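Local structure of ferritin (Pseudo-nitzschia multiseries, 4IWK) at residues E16-Q21 / Q70-P75; D7-Q12 / L103-A108. The protein probably stores iron in a soluble, non-toxic form, taking it up as ferrous ions and depositing it as ferric hydroxide after oxidation. All blocks are in the same frame, centred on the assembly; numbering follows the deposited sequence.

Contact 1: residues E16-Q21 / Q70-P75; sequences EFTASQ and QAVPAP. With FE (Fe (III) ion), chain G.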
# COMPACT_ATOMS: atom_id res chain seq x y z
N GLU A 16 -34.36 38.60 -4.21
CA GLU A 16 -33.22 37.77 -3.69
C GLU A 16 -31.98 38.67 -3.69
O GLU A 16 -31.21 38.62 -2.68
CB GLU A 16 -32.92 36.58 -4.62
CG GLU A 16 -34.13 35.56 -4.63
CD GLU A 16 -34.52 34.92 -3.33
OE1 GLU A 16 -33.68 34.91 -2.43
OE2 GLU A 16 -35.66 34.39 -3.27
N PHE A 17 -31.81 39.49 -4.71
CA PHE A 17 -30.62 40.35 -4.71
C PHE A 17 -30.70 41.50 -3.70
O PHE A 17 -29.65 41.87 -3.11
CB PHE A 17 -30.34 40.93 -6.12
CG PHE A 17 -29.96 39.92 -7.14
CD1 PHE A 17 -29.43 38.65 -6.80
CD2 PHE A 17 -30.10 40.25 -8.49
CE1 PHE A 17 -29.04 37.74 -7.79
CE2 PHE A 17 -29.71 39.34 -9.48
CZ PHE A 17 -29.13 38.10 -9.12
N THR A 18 -31.93 41.97 -3.40
CA THR A 18 -32.16 42.96 -2.33
C THR A 18 -31.76 42.34 -1.01
O THR A 18 -31.01 42.95 -0.21
CB THR A 18 -33.64 43.37 -2.32
OG1 THR A 18 -33.92 44.01 -3.57
CG2 THR A 18 -33.97 44.30 -1.18
N ALA A 19 -32.19 41.10 -0.81
CA ALA A 19 -31.82 40.42 0.43
C ALA A 19 -30.33 40.15 0.53
O ALA A 19 -29.78 40.35 1.56
CB ALA A 19 -32.54 39.09 0.54
N SER A 20 -29.68 39.85 -0.58
CA SER A 20 -28.22 39.69 -0.54
C SER A 20 -27.54 40.96 -0.02
O SER A 20 -26.59 40.90 0.79
CB SER A 20 -27.75 39.36 -1.95
OG SER A 20 -26.34 39.17 -1.91
N GLN A 21 -28.04 42.11 -0.51
CA GLN A 21 -27.42 43.41 -0.11
C GLN A 21 -27.74 43.74 1.32
O GLN A 21 -26.92 44.34 2.06
CB GLN A 21 -27.93 44.57 -1.04
CG GLN A 21 -27.30 44.50 -2.42
CD GLN A 21 -25.78 44.87 -2.29
OE1 GLN A 21 -24.98 43.93 -2.16
NE2 GLN A 21 -25.43 46.16 -2.27
N GLN A 70 -33.41 44.75 -12.39
CA GLN A 70 -33.77 46.04 -11.78
C GLN A 70 -32.65 46.52 -10.87
O GLN A 70 -31.67 45.77 -10.51
CB GLN A 70 -35.06 45.98 -10.95
CG GLN A 70 -36.23 45.28 -11.72
CD GLN A 70 -37.52 45.18 -10.87
OE1 GLN A 70 -37.77 44.27 -9.99
NE2 GLN A 70 -38.41 46.16 -11.14
N ALA A 71 -32.77 47.79 -10.53
CA ALA A 71 -31.88 48.28 -9.49
C ALA A 71 -31.96 47.43 -8.24
O ALA A 71 -33.07 47.01 -7.83
CB ALA A 71 -32.21 49.76 -9.15
N VAL A 72 -30.80 47.24 -7.56
CA VAL A 72 -30.83 46.66 -6.22
C VAL A 72 -30.75 47.76 -5.20
O VAL A 72 -29.75 48.51 -5.11
CB VAL A 72 -29.66 45.64 -6.00
CG1 VAL A 72 -29.93 44.84 -4.73
CG2 VAL A 72 -29.55 44.63 -7.17
N PRO A 73 -31.83 48.02 -4.49
CA PRO A 73 -31.88 49.26 -3.68
C PRO A 73 -30.88 49.30 -2.58
O PRO A 73 -30.43 48.23 -2.05
CB PRO A 73 -33.27 49.25 -3.04
CG PRO A 73 -33.86 47.93 -3.43
CD PRO A 73 -33.12 47.31 -4.56
N ALA A 74 -30.47 50.50 -2.26
CA ALA A 74 -29.63 50.69 -1.07
C ALA A 74 -30.32 50.22 0.19
O ALA A 74 -31.46 50.58 0.47
CB ALA A 74 -29.28 52.16 -0.90
N PRO A 75 -29.64 49.40 1.00
CA PRO A 75 -30.28 49.02 2.26
C PRO A 75 -30.45 50.21 3.20
O PRO A 75 -29.53 51.05 3.26
CB PRO A 75 -29.25 48.03 2.90
CG PRO A 75 -28.45 47.52 1.76
CD PRO A 75 -28.38 48.62 0.72
FE FE G . -33.62 33.86 -0.73
O HOH W 1 -35.51 33.11 -1.09
O HOH W 2 -31.21 46.18 -0.25
O HOH W 3 -27.54 48.00 -2.80
O HOH W 4 -33.83 33.21 1.28
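A chi1 of -167° at Val-72 turns CG1 away from its own backbone N and onto the helix, where the chain of Gln-21 bends at chi2 (-70°). The two side chains cross at about a right angle, with Val-72 CG1 3.5 Å from Gln-21 CG. The same methyl approaches the carbonyl oxygen of Phe-17, while Val-72 CG2 reaches CB of Phe-17 at 3.9 Å; the phenyl ring itself leads away from the loop. To one side, the ring of Pro-73 crosses Thr-18, its CD 3.5 Å from OG1, a hydroxyl hydrogen-bonded to the carbonyl of Thr-14 one turn earlier. Further on, Pro-75 CG sits 3.5 Å from the carbonyl oxygen of Gln-21. No direct hydrogen bond joins the two segments. Water does: one molecule bridges the carbonyls of Thr-18 and Pro-73, and a second accepts from Gln-21 NE2 at 2.8 Å and may donate to Pro-73 O. Gln-21 and Val-72 also pack on Val-72 and Gln-21 of a second subunit, so this loop belongs to a subunit interface. On the helix's inner side, Glu-16 OE1 binds the ferric ion at 2.0 Å together with Glu-49 and His-52, in the ferroxidase site of the ferritin four-helix bundle.

Contact 2: residues D7-Q12 / L103-A108; sequences DLFNRQ and LNLAEA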
# COMPACT_ATOMS: atom_id res chain seq x y z
N ASP A 7 -44.02 39.29 -14.39
CA ASP A 7 -43.53 40.39 -13.54
C ASP A 7 -43.08 39.88 -12.18
O ASP A 7 -42.03 40.31 -11.65
CB ASP A 7 -44.67 41.42 -13.35
CG ASP A 7 -44.91 42.25 -14.66
OD1 ASP A 7 -44.06 42.10 -15.58
OD2 ASP A 7 -45.89 43.07 -14.85
N LEU A 8 -43.89 38.93 -11.62
CA LEU A 8 -43.57 38.42 -10.25
C LEU A 8 -42.30 37.57 -10.30
O LEU A 8 -41.52 37.56 -9.33
CB LEU A 8 -44.72 37.62 -9.62
CG LEU A 8 -45.95 38.51 -9.22
CD1 LEU A 8 -47.11 37.55 -8.89
CD2 LEU A 8 -45.65 39.39 -8.03
N PHE A 9 -42.07 36.90 -11.41
CA PHE A 9 -40.81 36.15 -11.53
C PHE A 9 -39.64 37.10 -11.57
O PHE A 9 -38.66 36.96 -10.81
CB PHE A 9 -40.88 35.20 -12.75
CG PHE A 9 -39.98 34.00 -12.62
CD1 PHE A 9 -40.54 32.73 -12.31
CD2 PHE A 9 -38.61 34.17 -12.76
CE1 PHE A 9 -39.68 31.62 -12.17
CE2 PHE A 9 -37.76 33.06 -12.64
CZ PHE A 9 -38.33 31.82 -12.32
N ASN A 10 -39.71 38.13 -12.40
CA ASN A 10 -38.73 39.20 -12.44
C ASN A 10 -38.56 39.83 -11.02
O ASN A 10 -37.40 40.03 -10.54
CB ASN A 10 -39.17 40.21 -13.52
CG ASN A 10 -38.02 41.02 -14.08
OD1 ASN A 10 -38.01 42.27 -13.98
ND2 ASN A 10 -37.02 40.33 -14.61
N ARG A 11 -39.66 40.16 -10.35
CA ARG A 11 -39.57 40.73 -9.01
C ARG A 11 -38.80 39.78 -8.01
O ARG A 11 -38.24 40.21 -7.02
CB ARG A 11 -40.93 41.12 -8.42
CG ARG A 11 -41.51 42.43 -8.95
CD ARG A 11 -43.03 42.31 -9.00
NE ARG A 11 -43.74 43.51 -8.62
CZ ARG A 11 -44.56 43.60 -7.57
NH1 ARG A 11 -44.80 42.54 -6.80
NH2 ARG A 11 -45.16 44.75 -7.30
N GLN A 12 -38.94 38.47 -8.22
CA GLN A 12 -38.37 37.52 -7.26
C GLN A 12 -36.82 37.67 -7.35
O GLN A 12 -36.11 37.59 -6.30
CB GLN A 12 -38.75 36.03 -7.51
CG GLN A 12 -38.28 35.13 -6.38
CD GLN A 12 -38.95 35.49 -5.04
OE1 GLN A 12 -40.10 35.96 -5.05
NE2 GLN A 12 -38.27 35.33 -3.93
N LEU A 103 -44.40 33.08 -2.06
CA LEU A 103 -45.84 32.62 -2.04
C LEU A 103 -46.66 33.44 -3.03
O LEU A 103 -47.48 32.85 -3.72
CB LEU A 103 -46.42 32.70 -0.59
CG LEU A 103 -45.80 31.69 0.41
CD1 LEU A 103 -46.38 32.00 1.79
CD2 LEU A 103 -45.96 30.17 0.18
N ASN A 104 -46.34 34.71 -3.25
CA ASN A 104 -47.06 35.48 -4.30
C ASN A 104 -46.83 34.94 -5.68
O ASN A 104 -47.75 34.83 -6.53
CB ASN A 104 -46.63 36.96 -4.32
CG ASN A 104 -47.17 37.73 -3.13
OD1 ASN A 104 -48.08 37.29 -2.46
ND2 ASN A 104 -46.51 38.87 -2.83
N LEU A 105 -45.56 34.62 -5.95
CA LEU A 105 -45.20 34.02 -7.24
C LEU A 105 -45.90 32.66 -7.40
O LEU A 105 -46.44 32.39 -8.51
CB LEU A 105 -43.64 33.83 -7.29
CG LEU A 105 -43.13 33.25 -8.52
CD1 LEU A 105 -43.60 33.93 -9.85
CD2 LEU A 105 -41.56 33.25 -8.42
N ALA A 106 -45.87 31.78 -6.37
CA ALA A 106 -46.55 30.50 -6.46
C ALA A 106 -48.08 30.69 -6.69
O ALA A 106 -48.67 29.87 -7.42
CB ALA A 106 -46.35 29.61 -5.24
N GLU A 107 -48.66 31.68 -6.04
CA GLU A 107 -50.15 31.95 -6.27
C GLU A 107 -50.41 32.31 -7.72
O GLU A 107 -51.35 31.78 -8.28
CB GLU A 107 -50.65 33.12 -5.42
CG GLU A 107 -50.59 32.98 -3.92
CD GLU A 107 -51.85 32.35 -3.40
OE1 GLU A 107 -52.57 31.75 -4.28
OE2 GLU A 107 -52.07 32.49 -2.14
N ALA A 108 -49.53 33.12 -8.34
CA ALA A 108 -49.70 33.50 -9.79
C ALA A 108 -49.52 32.26 -10.66
O ALA A 108 -50.28 32.04 -11.68
CB ALA A 108 -48.68 34.57 -10.19
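Leu-105 and Leu-8 meet where the two helices run antiparallel at 158°, their axes 9.4 Å apart, and they show how an apolar seam can close with no hydrogen bond across it. The tight part is built on the two branches of Leu-105: a chi1 of -179° swings the branch toward helix 3-32, and a chi2 of 51° sets the two methyls there. CD1 lies 3.9 Å from Leu-8 CB and also approaches the backbone N of Phe-9. CD2 touches both CD1 of the Phe-9 ring, which it meets obliquely at 4.1 Å, and CB of Gln-12. A return contact is made by Leu-8, whose CD1 reaches Ala-108 CB at 3.6 Å and passes near the carbonyl oxygen of Asn-104. Cutting Leu-105 back to an alanine is likely to leave a gap between the helices and take from the Phe-9 ring and Gln-12 CB one of their apolar neighbours.

The packing is looser on the solvent side, where exposed Asn-104 points toward helix 3-32 but its CB comes only within 4.5 Å of Leu-8 CD2, and Arg-11 NH1 stays 5.7 Å from Asn-104 ND2. The polar end of Gln-12 is instead held inside the bundle, OE1 bonded to Ser-101 and NE2 to Glu-16. Beyond the pair, Phe-56 of helix 36-62 touches Phe-9, Gln-12 and Leu-105, and Leu-121 of helix 115-145 also packs on Leu-105, so that all four long helices converge on this leucine.

Both contacts use helix 3-32, and their centres lie 16 Å apart. Contact 2 involves the earlier residues of that helix and joins it to helix 84-111 inside the bundle; contact 1, about two and a half turns later, joins it to the connection between helices 36-62 and 84-111 on the outside. In chain order the segments run 7-12, 16-21, 70-75 and 103-108, so contact 1 falls wholly within the span that contact 2 closes. They adjoin where Gln-70 OE1 packs near CA of Arg-11. One helix thus serves the core, the subunit interface and the iron site, where Glu-16 of contact 1 supplies the ligand and Gln-12 of contact 2 stands in the second shell behind it.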